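Local structure of uncharacterized protein (Bacteroides thetaiotaomicron, 4QNI) at residues Y40-G43 with S48-Q51; E225-R230 with F296-V301; A238-G241 with V247-S250. The protein is of unknown function but, as a two-domain, probably lipid-linked protein of a gut bacterium, may serve as an auxiliary nutrient-binding protein. All coordinates share one frame; numbering follows the deposited sequence.

Overall arrangement
Contact 1 comes first along the chain and lies in the N-terminal DUF4973 region, where a loop meets strand 47-56. Contacts 2 and 3 belong to the C-terminal BT_3044-like region and reach the same large antiparallel sheet. Contact 3, within the hairpin of strands 234-240 and 244-250, is nested in the chain loop that contact 2 closes between residues 225-230 and 296-301. The centres of contacts 1 and 2 are 35 Å apart, on opposite sides of the chain's centre; those of contacts 2 and 3 are 24 Å apart. None touches another: contact 1 belongs to one region of the two-domain protein, and contacts 2 and 3 to separate places in the other. Contact 2 alone borders a second subunit.

Contact 1: residues Y40-G43 with S48-Q51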
# COMPACT_ATOMS: atom_id res chain seq x y z
N TYR A 40 -25.72 1.72 -38.93
CA TYR A 40 -24.33 2.13 -38.78
C TYR A 40 -24.14 3.64 -38.79
O TYR A 40 -24.52 4.33 -39.73
CB TYR A 40 -23.47 1.49 -39.87
CG TYR A 40 -23.46 -0.01 -39.78
CD1 TYR A 40 -22.81 -0.67 -38.74
CD2 TYR A 40 -24.06 -0.79 -40.77
CE1 TYR A 40 -22.79 -2.06 -38.67
CE2 TYR A 40 -24.05 -2.18 -40.70
CZ TYR A 40 -23.41 -2.81 -39.65
OH TYR A 40 -23.39 -4.18 -39.59
N ALA A 41 -23.45 4.11 -37.76
CA ALA A 41 -23.18 5.51 -37.49
C ALA A 41 -21.84 5.97 -37.99
O ALA A 41 -21.66 7.17 -38.18
CB ALA A 41 -23.27 5.76 -36.00
N GLU A 42 -20.87 5.05 -38.18
CA GLU A 42 -19.53 5.48 -38.57
C GLU A 42 -19.05 4.98 -39.93
O GLU A 42 -17.85 5.02 -40.21
CB GLU A 42 -18.52 5.13 -37.48
CG GLU A 42 -18.47 6.17 -36.38
CD GLU A 42 -18.00 7.57 -36.74
OE1 GLU A 42 -17.17 7.72 -37.67
OE2 GLU A 42 -18.45 8.53 -36.07
N GLY A 43 -20.00 4.62 -40.80
CA GLY A 43 -19.72 4.20 -42.17
C GLY A 43 -19.92 2.73 -42.48
O GLY A 43 -19.72 2.31 -43.63
N SER A 48 -15.99 2.47 -36.27
CA SER A 48 -16.39 2.92 -34.95
C SER A 48 -15.64 4.18 -34.52
O SER A 48 -14.91 4.78 -35.33
CB SER A 48 -16.15 1.80 -33.96
OG SER A 48 -16.86 2.04 -32.76
N ASN A 49 -15.83 4.57 -33.25
CA ASN A 49 -15.18 5.76 -32.70
C ASN A 49 -15.11 5.66 -31.21
O ASN A 49 -15.81 4.87 -30.61
CB ASN A 49 -15.90 7.06 -33.12
CG ASN A 49 -17.22 7.28 -32.42
OD1 ASN A 49 -18.23 6.73 -32.81
ND2 ASN A 49 -17.23 8.05 -31.35
N TYR A 50 -14.29 6.52 -30.61
CA TYR A 50 -14.18 6.62 -29.17
C TYR A 50 -13.84 8.05 -28.79
O TYR A 50 -12.86 8.60 -29.29
CB TYR A 50 -13.14 5.64 -28.62
CG TYR A 50 -13.15 5.54 -27.11
CD1 TYR A 50 -14.00 4.65 -26.46
CD2 TYR A 50 -12.31 6.33 -26.34
CE1 TYR A 50 -14.02 4.55 -25.08
CE2 TYR A 50 -12.32 6.24 -24.94
CZ TYR A 50 -13.18 5.35 -24.32
OH TYR A 50 -13.20 5.24 -22.95
N GLN A 51 -14.64 8.64 -27.90
CA GLN A 51 -14.46 10.01 -27.42
C GLN A 51 -13.56 9.98 -26.16
O GLN A 51 -13.99 9.55 -25.09
CB GLN A 51 -15.81 10.65 -27.16
CG GLN A 51 -16.59 10.90 -28.44
CD GLN A 51 -16.55 12.34 -28.82
OE1 GLN A 51 -15.65 12.82 -29.52
NE2 GLN A 51 -17.54 13.09 -28.34
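Glu42 bends its chain at chi2 (-64°), and Asn49 turns its CG in between its own backbone N and carbonyl carbon (chi1 73°); these two torsions bring the glutamate arm against the amide where loop residues 40-43 pass strand 47-56. The amide oxygen does much of the touching. Asn49 OD1 lies 3.6 Å from Glu42 CG, meeting the aliphatic part of the arm, and 3.7 Å from Glu42 OE2. The two side chains cross at about a right angle, with the carboxylate and amide planes 54° apart, so the flat groups are neither stacked nor coplanar. No hydrogen bond links the segments, and the approach is one of van der Waals packing between polar arms whose ends have their polar partners outside the two segments.

Those partners lie largely on the adjoining strand 118-126. Glu42 OE2 forms a salt bridge with Lys124 NZ, which would be expected to offset the negative charge beside the Asn49 oxygen, while Asn49 ND2 makes a weak hydrogen bond to Asp122 OD1. Lys124 also packs against Asn49 and so touches both members of the pair.

Nearer the backbone, Glu42 CB rests 3.9 Å from Ser48 N, and Glu42 CG lies equally far from the Ser48 carbonyl carbon. The Ser48 side chain starts out in the other direction, and its hydroxyl is hydrogen-bonded to Pro30 O, so Ser48 offers Glu42 its main chain. The alpha carbons of Glu42 and Ser48 are 5.4 Å apart. The loop after strand 24-30 thus folds back beside the strand it leads into, a local return at the margin of a small antiparallel sheet, consistent with the immunoglobulin-like beta-sandwich architecture of the E-set clan to which the DUF4973 family belongs.

Contact 2: residues E225-R230 with F296-V301; sequences EDYTDR and FNYIPV
Tyr227 presents its ring edge to the face of Tyr298 in an offset edge-to-face pair, the centroids 5.8 Å apart and the planes at 75°. The offset carries the contact toward the phenol end: Tyr227 CE2 lies 3.8 Å from Tyr298 CZ, and Tyr227 CD2 is 3.6 Å from Tyr298 OH. Asp229 comes to the same end of Tyr298, its OD2 3.2 Å from Tyr298 OH and 3.3 Å from Tyr298 CE1. The two side chains cross at about a right angle, and the carboxylate and ring planes are 71° apart.

In the next shell, a type I beta turn from Tyr227 to Arg230 puts Tyr227 and Asp229 beside one another, and Tyr298 reaches them with CG anti to its backbone N (chi1 178°). An alanine at Asp229 removes the carboxylate, which would probably leave the Tyr298 hydroxyl without this charged neighbour and open a gap between the turn and the ring.

Farther out, the Tyr233 ring meets that of Tyr298, and Tyr233 OH is hydrogen-bonded to Ile299 N. A second subunit adds Tyr281, edge-to-face with Tyr227, and Pro280, packed on Tyr298. The contact thereby joins the loop between strands 215-219 and 234-240 to the end of strand 282-298, whose Tyr298 also packs on Tyr308 of the neighbouring strand 306-321.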
# COMPACT_ATOMS: atom_id res chain seq x y z
N GLU A 225 -2.78 -15.07 -24.01
CA GLU A 225 -2.07 -13.88 -24.48
C GLU A 225 -0.58 -13.84 -24.12
O GLU A 225 0.17 -13.11 -24.77
CB GLU A 225 -2.72 -12.66 -23.84
CG GLU A 225 -3.05 -11.58 -24.81
CD GLU A 225 -3.85 -10.49 -24.13
OE1 GLU A 225 -3.29 -9.80 -23.25
OE2 GLU A 225 -5.03 -10.31 -24.50
N ASP A 226 -0.17 -14.52 -23.04
CA ASP A 226 1.22 -14.45 -22.62
C ASP A 226 2.07 -15.62 -23.19
O ASP A 226 3.25 -15.71 -22.88
CB ASP A 226 1.35 -14.28 -21.10
CG ASP A 226 0.89 -12.92 -20.59
OD1 ASP A 226 0.90 -11.94 -21.39
OD2 ASP A 226 0.52 -12.82 -19.41
N TYR A 227 1.50 -16.40 -24.13
CA TYR A 227 2.21 -17.45 -24.88
C TYR A 227 2.85 -16.80 -26.09
O TYR A 227 2.16 -16.15 -26.88
CB TYR A 227 1.23 -18.57 -25.33
CG TYR A 227 0.90 -19.59 -24.26
CD1 TYR A 227 0.33 -19.20 -23.05
CD2 TYR A 227 1.14 -20.95 -24.46
CE1 TYR A 227 0.06 -20.12 -22.04
CE2 TYR A 227 0.82 -21.90 -23.48
CZ TYR A 227 0.29 -21.48 -22.27
OH TYR A 227 -0.02 -22.38 -21.29
N THR A 228 4.17 -17.00 -26.28
CA THR A 228 4.87 -16.42 -27.42
C THR A 228 4.39 -17.07 -28.73
O THR A 228 4.47 -16.44 -29.77
CB THR A 228 6.40 -16.53 -27.26
OG1 THR A 228 6.78 -17.91 -27.30
CG2 THR A 228 6.94 -15.87 -26.00
N ASP A 229 3.88 -18.32 -28.65
CA ASP A 229 3.36 -19.10 -29.81
C ASP A 229 1.81 -19.03 -29.99
O ASP A 229 1.29 -19.78 -30.83
CB ASP A 229 3.83 -20.59 -29.73
CG ASP A 229 3.59 -21.32 -28.42
OD1 ASP A 229 3.19 -20.66 -27.43
OD2 ASP A 229 3.83 -22.56 -28.37
N ARG A 230 1.10 -18.11 -29.26
CA ARG A 230 -0.35 -17.81 -29.32
C ARG A 230 -1.01 -18.08 -30.67
O ARG A 230 -2.04 -18.77 -30.76
CB ARG A 230 -0.59 -16.28 -29.14
CG ARG A 230 -0.43 -15.70 -27.79
CD ARG A 230 -0.97 -14.29 -27.67
NE ARG A 230 -0.48 -13.30 -28.62
CZ ARG A 230 0.67 -12.64 -28.50
NH1 ARG A 230 1.52 -12.93 -27.52
NH2 ARG A 230 1.01 -11.73 -29.39
N PHE A 296 -6.96 -30.66 -29.61
CA PHE A 296 -5.85 -30.03 -30.34
C PHE A 296 -4.53 -30.46 -29.73
O PHE A 296 -4.49 -30.87 -28.57
CB PHE A 296 -5.97 -28.48 -30.36
CG PHE A 296 -5.53 -27.79 -29.10
CD1 PHE A 296 -6.37 -27.72 -27.99
CD2 PHE A 296 -4.26 -27.22 -29.00
CE1 PHE A 296 -5.95 -27.08 -26.82
CE2 PHE A 296 -3.84 -26.59 -27.83
CZ PHE A 296 -4.70 -26.52 -26.75
N ASN A 297 -3.44 -30.28 -30.49
CA ASN A 297 -2.09 -30.60 -30.04
C ASN A 297 -1.33 -29.33 -29.68
O ASN A 297 -1.19 -28.43 -30.51
CB ASN A 297 -1.30 -31.36 -31.12
CG ASN A 297 -1.87 -32.70 -31.52
OD1 ASN A 297 -2.34 -33.47 -30.69
ND2 ASN A 297 -1.75 -33.03 -32.79
N TYR A 298 -0.86 -29.25 -28.44
CA TYR A 298 0.01 -28.15 -28.04
C TYR A 298 1.44 -28.67 -28.21
O TYR A 298 1.73 -29.81 -27.81
CB TYR A 298 -0.28 -27.64 -26.62
CG TYR A 298 0.67 -26.52 -26.23
CD1 TYR A 298 0.65 -25.30 -26.90
CD2 TYR A 298 1.66 -26.73 -25.28
CE1 TYR A 298 1.59 -24.31 -26.63
CE2 TYR A 298 2.59 -25.72 -24.97
CZ TYR A 298 2.55 -24.52 -25.65
OH TYR A 298 3.46 -23.53 -25.37
N ILE A 299 2.33 -27.86 -28.85
CA ILE A 299 3.71 -28.24 -29.12
C ILE A 299 4.63 -27.23 -28.39
O ILE A 299 4.87 -26.13 -28.90
CB ILE A 299 4.00 -28.35 -30.66
CG1 ILE A 299 2.98 -29.30 -31.38
CG2 ILE A 299 5.42 -28.82 -30.95
CD1 ILE A 299 1.88 -28.56 -32.15
N PRO A 300 5.07 -27.55 -27.14
CA PRO A 300 5.96 -26.62 -26.41
C PRO A 300 7.31 -26.49 -27.12
O PRO A 300 7.77 -25.38 -27.41
CB PRO A 300 6.11 -27.27 -25.03
CG PRO A 300 5.16 -28.43 -25.00
CD PRO A 300 4.87 -28.81 -26.40
N VAL A 301 7.93 -27.63 -27.45
CA VAL A 301 9.17 -27.73 -28.21
C VAL A 301 8.94 -28.78 -29.28
O VAL A 301 8.08 -29.65 -29.09
CB VAL A 301 10.42 -28.01 -27.32
CG1 VAL A 301 10.71 -26.83 -26.40
CG2 VAL A 301 10.29 -29.31 -26.52

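Contact 3: residues A238-G241 with V247-S250; sequences AFNG and VTIS
The phenyl ring of Phe239 is approached obliquely by Val247, whose CG2 lies 4.1 Å from Phe239 CD2; the same ring stacks with that of Tyr171 and forms an edge-to-face pair with Phe269. The other flat group, the amide of Asn240, has Thr248 OG1 almost exactly in its plane, 6° out of it. Both belong to the antiparallel beta hairpin of strands 234-240 and 244-250, part of the large sheet of the C-terminal region. The axes of the two short strands approach to 4.8 Å and run roughly antiparallel.

Phe239 and Val247 form a non-hydrogen-bonded pair, and their side chains lie side by side, pointing the same way. Ile289 of strand 282-298 touches both, so this face of the hairpin turns into the apolar interior.

Ala238 and Thr248 make up the neighbouring hydrogen-bonded pair, with side chains on the opposite face, where their CB atoms are 4.1 Å apart. Two reciprocal main-chain bonds join them: Ala238 N to Thr248 O at 3.0 Å, and Thr248 N to Ala238 O at 2.9 Å. Ala238 O also receives a CA-H...O contact from Val247 CA at 3.2 Å, so one carbonyl engages two successive residues of the facing strand.

Toward the turn, Asn240 is the centre of an inverse gamma turn, closed by a weak bond from Gly241 N to Phe239 O. Its side chain reaches diagonally back across the hairpin, crossing that of Thr248 at about a right angle. The Thr248 hydroxyl stands anti to its own carbonyl carbon (chi1 -58°), beside the backbone N, which places it before the amide. Asn240 ND2, hydrogen-bonded as well to Ser246 OG, donates to Thr248 OG1 over 2.9 Å in a nearly straight bond of 163°.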
# COMPACT_ATOMS: atom_id res chain seq x y z
N ALA A 238 -18.21 -18.67 -34.28
CA ALA A 238 -19.16 -17.93 -35.12
C ALA A 238 -20.55 -18.18 -34.57
O ALA A 238 -20.93 -19.32 -34.44
CB ALA A 238 -19.05 -18.39 -36.58
N PHE A 239 -21.29 -17.11 -34.22
CA PHE A 239 -22.63 -17.16 -33.62
C PHE A 239 -23.65 -17.11 -34.71
O PHE A 239 -23.76 -16.09 -35.37
CB PHE A 239 -22.79 -16.00 -32.60
CG PHE A 239 -21.79 -16.12 -31.48
CD1 PHE A 239 -20.48 -15.67 -31.63
CD2 PHE A 239 -22.14 -16.74 -30.28
CE1 PHE A 239 -19.54 -15.86 -30.62
CE2 PHE A 239 -21.20 -16.92 -29.26
CZ PHE A 239 -19.90 -16.48 -29.44
N ASN A 240 -24.35 -18.21 -34.95
CA ASN A 240 -25.31 -18.33 -36.05
C ASN A 240 -26.72 -17.99 -35.60
O ASN A 240 -27.66 -18.79 -35.73
CB ASN A 240 -25.24 -19.74 -36.64
CG ASN A 240 -23.85 -20.10 -37.11
OD1 ASN A 240 -23.18 -19.33 -37.80
ND2 ASN A 240 -23.39 -21.27 -36.73
N GLY A 241 -26.86 -16.76 -35.09
CA GLY A 241 -28.09 -16.16 -34.58
C GLY A 241 -27.77 -14.85 -33.88
O GLY A 241 -26.59 -14.49 -33.72
N VAL A 247 -23.37 -22.53 -32.79
CA VAL A 247 -22.05 -21.92 -32.88
C VAL A 247 -21.21 -22.79 -33.84
O VAL A 247 -21.26 -24.03 -33.77
CB VAL A 247 -21.38 -21.72 -31.48
CG1 VAL A 247 -19.95 -21.18 -31.60
CG2 VAL A 247 -22.22 -20.80 -30.59
N THR A 248 -20.48 -22.16 -34.76
CA THR A 248 -19.54 -22.87 -35.64
C THR A 248 -18.16 -22.67 -35.04
O THR A 248 -17.67 -21.54 -34.94
CB THR A 248 -19.64 -22.39 -37.08
OG1 THR A 248 -20.98 -22.59 -37.54
CG2 THR A 248 -18.62 -23.12 -38.02
N ILE A 249 -17.55 -23.76 -34.58
CA ILE A 249 -16.21 -23.74 -34.01
C ILE A 249 -15.24 -24.21 -35.08
O ILE A 249 -15.40 -25.30 -35.62
CB ILE A 249 -16.08 -24.57 -32.71
CG1 ILE A 249 -17.03 -24.05 -31.60
CG2 ILE A 249 -14.63 -24.57 -32.23
CD1 ILE A 249 -17.00 -24.89 -30.23
N SER A 250 -14.25 -23.39 -35.41
CA SER A 250 -13.28 -23.78 -36.42
C SER A 250 -11.88 -23.28 -36.06
O SER A 250 -11.68 -22.54 -35.08
CB SER A 250 -13.68 -23.26 -37.80
OG SER A 250 -13.79 -21.85 -37.78